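PDB 6GHS: TagI restriction endonuclease, which probably binds DNA containing modified cytosines through an SRA domain and cleaves it with an HNH nuclease domain. Local coordinates for residues 105-110 with 120-125; 196-201 with 239-244; 203-208 with 283-288. All coordinates share one frame; numbering follows the deposited sequence.

In the fold
The three contacts sample both functional modules of TagI. Interaction 1 pairs two strands within the SRA domain, and its centre is about 32 Å from that of interaction 2 and about 39 Å from that of interaction 3. Interactions 2 and 3 belong together: both use helix 196-206, their centres are about 12 Å apart, and they meet where Glu243 O approaches His288 NE2 at 2.9 Å, probably a hydrogen bond. Together they fix this helix to two loops of the nuclease end of the chain. The side chain of Asp241 is about 10 Å from a bound sodium ion, that of Arg283 about 9 Å from the zinc ion.

Interaction 1. Residues 105-110 with 120-125; sequences RVIRGA and SGYRYD
Asp125 OD2 receives an arginine from each of the two strands. Across the contact, Arg108 NE donates to Asp125 OD2 at 2.8 Å in a salt bridge; the nitrogen stands well above the carboxylate plane, 47° out of it. A bend in the Arg108 chain (chi3 -70°) turns NE to the acid, while NH1 goes on to a salt bridge with Asp60. Within its own strand, Asp125 OD1 meets Arg123 NE at 2.8 Å, weak as a hydrogen bond but part of the same ionic network, and Arg123 NH2 adds a long, weak bond to OD2.

The backbones beneath run antiparallel. Arg108 and Arg123 form a hydrogen-bonded pair, with Arg108 N to Arg123 O at 2.7 Å and Arg123 N to Arg108 O at 3.0 Å. Further along the ladder, Asp125 N reaches Val106 O at 3.0 Å.

Ile107, Tyr122 and Tyr124 occupy the other face of the sheet. Tyr122 lays its ring beside the glycine backbone, CD2 standing 3.5 Å from Gly109 CA. Tyr124 has CG anti to the backbone N (chi1 166°), which carries its ring toward the start of the partner strand, where CE1 lies 3.6 Å from Arg105 CB. Its hydroxyl bonds to His9, and the Arg105 guanidinium is taken up by Asp47 and backbone carbonyls, including that of Thr6.

With an alanine at Arg108, Asp125 would probably lose its cross-strand charge partner and Asp60 a salt bridge, leaving Arg123 as the acid's remaining mate in this network.

The contact thus splits its chemistry between two faces of the SRA sheet, an ionic one where one carboxylate serves an arginine from each strand, and a largely apolar and aromatic one against which helix 22-28 packs.

Interaction 2. Residues 196-201 with 239-244; sequences AQVVKN and GPDVES
Val198 and Asn201, one turn apart on helix 196-206, face the loop 239-244 and meet it in two different ways. The apolar part belongs to Val198, whose two methyls rest against successive parts of the passing backbone. CG1, anti to the backbone N (chi1 173°), points at the peptide that joins Val242 to Glu243, 3.5 Å from Val242 C and equally 3.5 Å from Glu243 N. CG2 lies 3.5 Å from Asp241 O and also borders the carboxylate of Glu243, with OE2 at 4.0 Å. The loop therefore offers the valine mainly its main chain rather than a hydrophobic side chain.

The polar part is a single side-chain hydrogen bond. Asn201 ND2 donates to Glu243 OE2 at 2.8 Å. The oxygen lies in the plane of the asparagine amide, but the nitrogen comes to the carboxylate on its anti side and somewhat out of its plane, with the two flat groups turned 32° apart. A bend in the Glu243 chain (chi2 81°) brings the carboxylate back over the helix, and its CG passes 4.0 Å from Asn201 CB. The amide N-H probably helps to set the carboxylate's rotation and to stabilise its negative charge.

Asp241 brings its OD1 to 4.0 Å from Val198 CG1, but its polar partners lie beside the contact: OD2 accepts from the backbone N of Ser195, immediately ahead of the helix, and OD1 bonds to His229 NE2, probably the first histidine of the HNH signature.

In the fold, the loop connects strand 223-229 to strand 246-249, which leads on to helix 251-258, consistent with the beta-beta-alpha-metal core of HNH nucleases. Helix 196-206 lies against this connection, and Val202 and Trp205 of its next turns continue the packing along Glu243.

Interaction 3. Residues 203-208 with 283-288; sequences KGWHKH and RVHPRH
Trp205, near the end of helix 196-206, packs its indole and backbone against the loop 283-288. Arg287 CB sits over the five-membered ring in a CH-pi contact, 4.1 Å from its centroid, and Arg287 O lies over a face of the indole near its rim, 3.6 Å from CH2. His288 CB comes within 3.6 Å of CE3. Against His285 the indole is nearly parallel (9°) but slid so far that the rings barely overlap; instead, Trp205 CB and the carbonyl Trp205 O rest on the imidazole, the oxygen 3.4 Å from His285 CD2. His206 meets His288 at a steep angle, with NE2 3.0 Å from His288 ND1, which lies in the plane of the His206 ring.

The second shell sets these rings. A type I turn from His285 to His288, closed by His288 N to His285 O at 3.0 Å, presents both histidines to the helix, and Pro286 CD backs the imidazole of His285. Gln211 bonds to Arg283 O.

The result is an aromatic cluster of one tryptophan and three histidines, joining helix 196-206 to a loop whose Arg283 side chain comes to about 9 Å from the zinc ion held by Cys210, Cys213, Cys250 and Asp253.

Interaction 1. Residues 105-110 with 120-125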
loop_
_atom_site.group_PDB
_atom_site.type_symbol
_atom_site.label_atom_id
_atom_site.label_comp_id
_atom_site.label_asym_id
_atom_site.label_seq_id
_atom_site.Cartn_x
_atom_site.Cartn_y
_atom_site.Cartn_z
ATOM N N ARG A 105 3.202 5.954 18.564
ATOM C CA ARG A 105 4.303 5.868 19.528
ATOM C C ARG A 105 4.127 4.684 20.490
ATOM O O ARG A 105 3.213 4.680 21.320
ATOM C CB ARG A 105 4.407 7.156 20.351
ATOM C CG ARG A 105 4.839 8.387 19.575
ATOM C CD ARG A 105 5.077 9.551 20.519
ATOM N NE ARG A 105 3.851 9.923 21.225
ATOM C CZ ARG A 105 2.869 10.650 20.708
ATOM N NH1 ARG A 105 2.949 11.119 19.465
ATOM N NH2 ARG A 105 1.791 10.914 21.441
ATOM N N VAL A 106 4.998 3.686 20.385
ATOM C CA VAL A 106 5.080 2.663 21.417
ATOM C C VAL A 106 6.008 3.140 22.536
ATOM O O VAL A 106 7.152 3.517 22.280
ATOM C CB VAL A 106 5.565 1.321 20.855
ATOM C CG1 VAL A 106 5.874 0.323 21.977
ATOM C CG2 VAL A 106 4.510 0.767 19.911
ATOM N N ILE A 107 5.488 3.125 23.765
ATOM C CA ILE A 107 6.253 3.355 24.990
ATOM C C ILE A 107 6.244 2.032 25.719
ATOM O O ILE A 107 5.180 1.519 26.048
ATOM C CB ILE A 107 5.580 4.412 25.888
ATOM C CG1 ILE A 107 5.482 5.766 25.157
ATOM C CG2 ILE A 107 6.328 4.543 27.211
ATOM C CD1 ILE A 107 4.158 6.493 25.329
ATOM N N ARG A 108 7.422 1.474 25.969
ATOM C CA ARG A 108 7.521 0.138 26.555
ATOM C C ARG A 108 7.790 0.232 28.059
ATOM O O ARG A 108 8.511 1.121 28.513
ATOM C CB ARG A 108 8.610 -0.654 25.842
ATOM C CG ARG A 108 8.255 -2.112 25.605
ATOM C CD ARG A 108 9.345 -2.808 24.800
ATOM N NE ARG A 108 9.386 -2.349 23.407
ATOM C CZ ARG A 108 9.103 -3.073 22.323
ATOM N NH1 ARG A 108 8.751 -4.345 22.404
ATOM N NH2 ARG A 108 9.190 -2.509 21.123
ATOM N N GLY A 109 7.207 -0.693 28.820
ATOM C CA GLY A 109 7.173 -0.604 30.279
ATOM C C GLY A 109 7.907 -1.728 30.965
ATOM O O GLY A 109 8.173 -2.767 30.357
ATOM N N ALA A 110 8.190 -1.513 32.252
ATOM C CA ALA A 110 9.020 -2.405 33.082
ATOM C C ALA A 110 8.503 -3.842 33.205
ATOM O O ALA A 110 9.285 -4.784 33.099
ATOM C CB ALA A 110 9.195 -1.803 34.476
ATOM N N SER A 120 13.892 -1.174 34.593
ATOM C CA SER A 120 12.993 -0.315 35.363
ATOM C C SER A 120 12.664 0.981 34.628
ATOM O O SER A 120 13.447 1.449 33.795
ATOM C CB SER A 120 13.595 0.004 36.725
ATOM O OG SER A 120 12.624 0.607 37.556
ATOM N N GLY A 121 11.498 1.544 34.955
ATOM C CA GLY A 121 10.996 2.775 34.339
ATOM C C GLY A 121 10.159 2.523 33.094
ATOM O O GLY A 121 9.445 1.520 33.000
ATOM N N TYR A 122 10.239 3.460 32.152
ATOM C CA TYR A 122 9.541 3.388 30.864
ATOM C C TYR A 122 10.439 3.973 29.780
ATOM O O TYR A 122 10.870 5.114 29.907
ATOM C CB TYR A 122 8.248 4.206 30.903
ATOM C CG TYR A 122 7.140 3.601 31.715
ATOM C CD1 TYR A 122 6.957 3.950 33.039
ATOM C CD2 TYR A 122 6.255 2.692 31.153
ATOM C CE1 TYR A 122 5.931 3.400 33.793
ATOM C CE2 TYR A 122 5.225 2.135 31.897
ATOM C CZ TYR A 122 5.069 2.493 33.218
ATOM O OH TYR A 122 4.051 1.954 33.963
ATOM N N ARG A 123 10.709 3.210 28.721
ATOM C CA ARG A 123 11.447 3.713 27.552
ATOM C C ARG A 123 10.478 3.990 26.386
ATOM O O ARG A 123 9.512 3.244 26.171
ATOM C CB ARG A 123 12.533 2.709 27.124
ATOM C CG ARG A 123 13.455 3.219 26.017
ATOM C CD ARG A 123 14.434 2.177 25.484
ATOM N NE ARG A 123 13.843 0.845 25.278
ATOM C CZ ARG A 123 13.968 -0.208 26.099
ATOM N NH1 ARG A 123 14.686 -0.146 27.221
ATOM N NH2 ARG A 123 13.370 -1.355 25.785
ATOM N N TYR A 124 10.740 5.063 25.642
ATOM C CA TYR A 124 10.028 5.332 24.399
ATOM C C TYR A 124 10.773 4.642 23.251
ATOM O O TYR A 124 11.890 5.034 22.935
ATOM C CB TYR A 124 9.922 6.841 24.159
ATOM C CG TYR A 124 9.498 7.213 22.747
ATOM C CD1 TYR A 124 8.362 6.648 22.158
ATOM C CD2 TYR A 124 10.229 8.127 22.002
ATOM C CE1 TYR A 124 7.981 6.978 20.868
ATOM C CE2 TYR A 124 9.852 8.462 20.714
ATOM C CZ TYR A 124 8.728 7.890 20.153
ATOM O OH TYR A 124 8.364 8.238 18.875
ATOM N N ASP A 125 10.153 3.638 22.619
ATOM C CA ASP A 125 10.797 2.855 21.548
ATOM C C ASP A 125 10.402 3.247 20.120
ATOM O O ASP A 125 10.460 2.422 19.211
ATOM C CB ASP A 125 10.535 1.360 21.769
ATOM C CG ASP A 125 11.205 0.834 23.013
ATOM O OD1 ASP A 125 11.569 1.650 23.882
ATOM O OD2 ASP A 125 11.374 -0.397 23.133
#

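Interaction 2. Residues 196-201 with 239-244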
loop_
_atom_site.group_PDB
_atom_site.type_symbol
_atom_site.label_atom_id
_atom_site.label_comp_id
_atom_site.label_asym_id
_atom_site.label_seq_id
_atom_site.Cartn_x
_atom_site.Cartn_y
_atom_site.Cartn_z
ATOM N N ALA A 196 -0.544 14.810 7.899
ATOM C CA ALA A 196 -1.774 14.166 8.347
ATOM C C ALA A 196 -2.976 15.107 8.282
ATOM O O ALA A 196 -4.081 14.693 7.904
ATOM C CB ALA A 196 -1.600 13.655 9.769
ATOM N N GLN A 197 -2.747 16.362 8.669
ATOM C CA GLN A 197 -3.788 17.403 8.692
ATOM C C GLN A 197 -4.496 17.588 7.346
ATOM O O GLN A 197 -5.716 17.804 7.295
ATOM C CB GLN A 197 -3.201 18.758 9.172
ATOM C CG GLN A 197 -3.376 19.037 10.663
ATOM C CD GLN A 197 -4.802 19.454 11.007
ATOM O OE1 GLN A 197 -5.579 18.665 11.551
ATOM N NE2 GLN A 197 -5.160 20.693 10.662
ATOM N N VAL A 198 -3.715 17.492 6.271
ATOM C CA VAL A 198 -4.197 17.746 4.909
ATOM C C VAL A 198 -5.255 16.702 4.536
ATOM O O VAL A 198 -6.367 17.051 4.109
ATOM C CB VAL A 198 -3.016 17.757 3.899
ATOM C CG1 VAL A 198 -3.499 17.842 2.458
ATOM C CG2 VAL A 198 -2.087 18.926 4.180
ATOM N N VAL A 199 -4.889 15.438 4.753
ATOM C CA VAL A 199 -5.737 14.277 4.483
ATOM C C VAL A 199 -7.012 14.388 5.307
ATOM O O VAL A 199 -8.124 14.308 4.771
ATOM C CB VAL A 199 -5.020 12.947 4.850
ATOM C CG1 VAL A 199 -5.795 11.743 4.339
ATOM C CG2 VAL A 199 -3.602 12.902 4.295
ATOM N N LYS A 200 -6.825 14.597 6.611
ATOM C CA LYS A 200 -7.916 14.682 7.576
ATOM C C LYS A 200 -8.950 15.759 7.223
ATOM O O LYS A 200 -10.140 15.545 7.418
ATOM C CB LYS A 200 -7.361 14.929 8.982
ATOM C CG LYS A 200 -8.327 14.549 10.093
ATOM C CD LYS A 200 -7.973 15.196 11.428
ATOM C CE LYS A 200 -9.029 14.876 12.486
ATOM N NZ LYS A 200 -8.652 15.346 13.853
ATOM N N ASN A 201 -8.494 16.902 6.712
ATOM C CA ASN A 201 -9.401 17.978 6.263
ATOM C C ASN A 201 -10.264 17.540 5.090
ATOM O O ASN A 201 -11.487 17.706 5.091
ATOM C CB ASN A 201 -8.616 19.232 5.820
ATOM C CG ASN A 201 -8.135 20.085 6.982
ATOM O OD1 ASN A 201 -8.759 20.136 8.042
ATOM N ND2 ASN A 201 -7.021 20.782 6.772
ATOM N N GLY A 239 4.666 18.241 -6.650
ATOM C CA GLY A 239 3.337 18.651 -6.232
ATOM C C GLY A 239 3.362 19.061 -4.774
ATOM O O GLY A 239 4.106 18.489 -3.981
ATOM N N PRO A 240 2.558 20.062 -4.410
ATOM C CA PRO A 240 2.477 20.422 -3.012
ATOM C C PRO A 240 1.587 19.438 -2.267
ATOM O O PRO A 240 0.634 18.892 -2.849
ATOM C CB PRO A 240 1.818 21.799 -3.063
ATOM C CG PRO A 240 0.896 21.711 -4.235
ATOM C CD PRO A 240 1.662 20.891 -5.240
ATOM N N ASP A 241 1.907 19.218 -0.994
ATOM C CA ASP A 241 1.071 18.403 -0.116
ATOM C C ASP A 241 0.052 19.314 0.558
ATOM O O ASP A 241 0.221 19.708 1.711
ATOM C CB ASP A 241 1.939 17.651 0.908
ATOM C CG ASP A 241 1.134 16.699 1.785
ATOM O OD1 ASP A 241 0.037 16.229 1.384
ATOM O OD2 ASP A 241 1.631 16.413 2.895
ATOM N N VAL A 242 -0.992 19.663 -0.188
ATOM C CA VAL A 242 -2.053 20.534 0.319
ATOM C C VAL A 242 -3.449 20.151 -0.167
ATOM O O VAL A 242 -3.623 19.507 -1.206
ATOM C CB VAL A 242 -1.800 22.025 -0.029
ATOM C CG1 VAL A 242 -0.594 22.554 0.736
ATOM C CG2 VAL A 242 -1.633 22.222 -1.534
ATOM N N GLU A 243 -4.434 20.645 0.574
ATOM C CA GLU A 243 -5.845 20.317 0.387
ATOM C C GLU A 243 -6.290 20.554 -1.046
ATOM O O GLU A 243 -7.117 19.809 -1.570
ATOM C CB GLU A 243 -6.732 21.146 1.337
ATOM C CG GLU A 243 -6.579 20.842 2.833
ATOM C CD GLU A 243 -5.369 21.503 3.519
ATOM O OE1 GLU A 243 -4.565 22.224 2.865
ATOM O OE2 GLU A 243 -5.213 21.284 4.743
ATOM N N SER A 244 -5.734 21.592 -1.673
ATOM C CA SER A 244 -6.071 21.960 -3.058
ATOM C C SER A 244 -5.503 21.009 -4.134
ATOM O O SER A 244 -5.959 21.027 -5.289
ATOM C CB SER A 244 -5.625 23.403 -3.333
ATOM O OG SER A 244 -4.285 23.606 -2.914
#

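Interaction 3. Residues 203-208 with 283-288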
loop_
_atom_site.group_PDB
_atom_site.type_symbol
_atom_site.label_atom_id
_atom_site.label_comp_id
_atom_site.label_asym_id
_atom_site.label_seq_id
_atom_site.Cartn_x
_atom_site.Cartn_y
_atom_site.Cartn_z
ATOM N N LYS A 203 -10.878 14.557 3.763
ATOM C CA LYS A 203 -11.815 13.469 4.094
ATOM C C LYS A 203 -12.969 13.933 4.999
ATOM O O LYS A 203 -14.110 13.489 4.823
ATOM C CB LYS A 203 -11.087 12.296 4.751
ATOM C CG LYS A 203 -10.130 11.543 3.844
ATOM C CD LYS A 203 -9.590 10.325 4.572
ATOM C CE LYS A 203 -8.653 9.509 3.708
ATOM N NZ LYS A 203 -8.159 8.320 4.454
ATOM N N GLY A 204 -12.660 14.805 5.965
ATOM C CA GLY A 204 -13.665 15.416 6.834
ATOM C C GLY A 204 -14.690 16.268 6.093
ATOM O O GLY A 204 -15.886 16.197 6.383
ATOM N N TRP A 205 -14.232 17.076 5.142
ATOM C CA TRP A 205 -15.143 17.910 4.350
ATOM C C TRP A 205 -16.085 17.103 3.479
ATOM O O TRP A 205 -17.215 17.522 3.234
ATOM C CB TRP A 205 -14.372 18.877 3.447
ATOM C CG TRP A 205 -13.651 19.959 4.168
ATOM C CD1 TRP A 205 -14.038 20.579 5.317
ATOM C CD2 TRP A 205 -12.431 20.581 3.766
ATOM N NE1 TRP A 205 -13.123 21.532 5.668
ATOM C CE2 TRP A 205 -12.124 21.557 4.732
ATOM C CE3 TRP A 205 -11.558 20.401 2.687
ATOM C CZ2 TRP A 205 -10.975 22.360 4.654
ATOM C CZ3 TRP A 205 -10.413 21.198 2.605
ATOM C CH2 TRP A 205 -10.132 22.162 3.585
ATOM N N HIS A 206 -15.596 15.965 2.993
ATOM C CA HIS A 206 -16.353 15.098 2.087
ATOM C C HIS A 206 -17.065 13.950 2.803
ATOM O O HIS A 206 -17.965 13.335 2.232
ATOM C CB HIS A 206 -15.427 14.560 0.982
ATOM C CG HIS A 206 -15.068 15.587 -0.045
ATOM N ND1 HIS A 206 -15.933 15.963 -1.053
ATOM C CD2 HIS A 206 -13.949 16.330 -0.216
ATOM C CE1 HIS A 206 -15.361 16.889 -1.801
ATOM N NE2 HIS A 206 -14.155 17.129 -1.317
ATOM N N LYS A 207 -16.670 13.684 4.048
ATOM C CA LYS A 207 -17.191 12.572 4.855
ATOM C C LYS A 207 -16.920 11.240 4.191
ATOM O O LYS A 207 -17.816 10.420 4.004
ATOM C CB LYS A 207 -18.678 12.746 5.189
ATOM C CG LYS A 207 -18.932 13.956 6.053
ATOM C CD LYS A 207 -20.408 14.164 6.269
ATOM C CE LYS A 207 -20.654 15.509 6.927
ATOM N NZ LYS A 207 -22.063 15.922 6.703
ATOM N N HIS A 208 -15.659 11.057 3.825
ATOM C CA HIS A 208 -15.188 9.848 3.154
ATOM C C HIS A 208 -15.982 9.413 1.897
ATOM O O HIS A 208 -16.005 8.232 1.560
ATOM C CB HIS A 208 -15.110 8.716 4.182
ATOM C CG HIS A 208 -14.326 9.074 5.399
ATOM N ND1 HIS A 208 -12.960 8.921 5.473
ATOM C CD2 HIS A 208 -14.713 9.589 6.586
ATOM C CE1 HIS A 208 -12.540 9.315 6.661
ATOM N NE2 HIS A 208 -13.585 9.721 7.357
ATOM N N ARG A 283 -17.882 15.639 -7.483
ATOM C CA ARG A 283 -18.546 16.113 -6.272
ATOM C C ARG A 283 -17.622 17.128 -5.619
ATOM O O ARG A 283 -16.475 16.806 -5.302
ATOM C CB ARG A 283 -18.841 14.961 -5.302
ATOM C CG ARG A 283 -19.655 13.825 -5.919
ATOM C CD ARG A 283 -20.249 12.864 -4.889
ATOM N NE ARG A 283 -21.288 13.482 -4.073
ATOM C CZ ARG A 283 -21.063 14.000 -2.875
ATOM N NH1 ARG A 283 -19.849 13.958 -2.356
ATOM N NH2 ARG A 283 -22.046 14.553 -2.194
ATOM N N VAL A 284 -18.126 18.351 -5.446
ATOM C CA VAL A 284 -17.354 19.474 -4.889
ATOM C C VAL A 284 -17.913 19.840 -3.505
ATOM O O VAL A 284 -19.067 19.540 -3.187
ATOM C CB VAL A 284 -17.371 20.682 -5.855
ATOM C CG1 VAL A 284 -16.337 21.739 -5.462
ATOM C CG2 VAL A 284 -17.097 20.211 -7.279
ATOM N N HIS A 285 -17.060 20.432 -2.671
ATOM C CA HIS A 285 -17.465 20.993 -1.390
ATOM C C HIS A 285 -16.907 22.425 -1.291
ATOM O O HIS A 285 -15.764 22.662 -1.692
ATOM C CB HIS A 285 -16.956 20.111 -0.257
ATOM C CG HIS A 285 -17.386 20.566 1.099
ATOM N ND1 HIS A 285 -16.626 21.422 1.866
ATOM C CD2 HIS A 285 -18.496 20.294 1.823
ATOM C CE1 HIS A 285 -17.247 21.652 3.007
ATOM N NE2 HIS A 285 -18.385 20.981 3.005
ATOM N N PRO A 286 -17.705 23.384 -0.770
ATOM C CA PRO A 286 -17.315 24.803 -0.819
ATOM C C PRO A 286 -16.036 25.211 -0.082
ATOM O O PRO A 286 -15.363 26.155 -0.501
ATOM C CB PRO A 286 -18.517 25.505 -0.194
ATOM C CG PRO A 286 -19.661 24.578 -0.436
ATOM C CD PRO A 286 -19.065 23.232 -0.213
ATOM N N ARG A 287 -15.716 24.516 1.002
ATOM C CA ARG A 287 -14.474 24.761 1.759
ATOM C C ARG A 287 -13.236 24.085 1.131
ATOM O O ARG A 287 -12.102 24.368 1.539
ATOM C CB ARG A 287 -14.640 24.294 3.211
ATOM C CG ARG A 287 -15.871 24.861 3.917
ATOM C CD ARG A 287 -15.993 24.373 5.358
ATOM N NE ARG A 287 -15.117 25.119 6.267
ATOM C CZ ARG A 287 -15.330 26.365 6.703
ATOM N NH1 ARG A 287 -16.408 27.062 6.325
ATOM N NH2 ARG A 287 -14.447 26.928 7.527
ATOM N N HIS A 288 -13.470 23.190 0.160
ATOM C CA HIS A 288 -12.427 22.460 -0.584
ATOM C C HIS A 288 -12.228 23.063 -1.987
ATOM O O HIS A 288 -13.016 22.812 -2.908
ATOM C CB HIS A 288 -12.827 20.977 -0.679
ATOM C CG HIS A 288 -11.753 20.080 -1.218
ATOM N ND1 HIS A 288 -12.014 19.071 -2.117
ATOM C CD2 HIS A 288 -10.423 20.031 -0.974
ATOM C CE1 HIS A 288 -10.891 18.445 -2.410
ATOM N NE2 HIS A 288 -9.911 19.008 -1.729
HETATM O O HOH W 1 -17.228 13.464 -2.212
#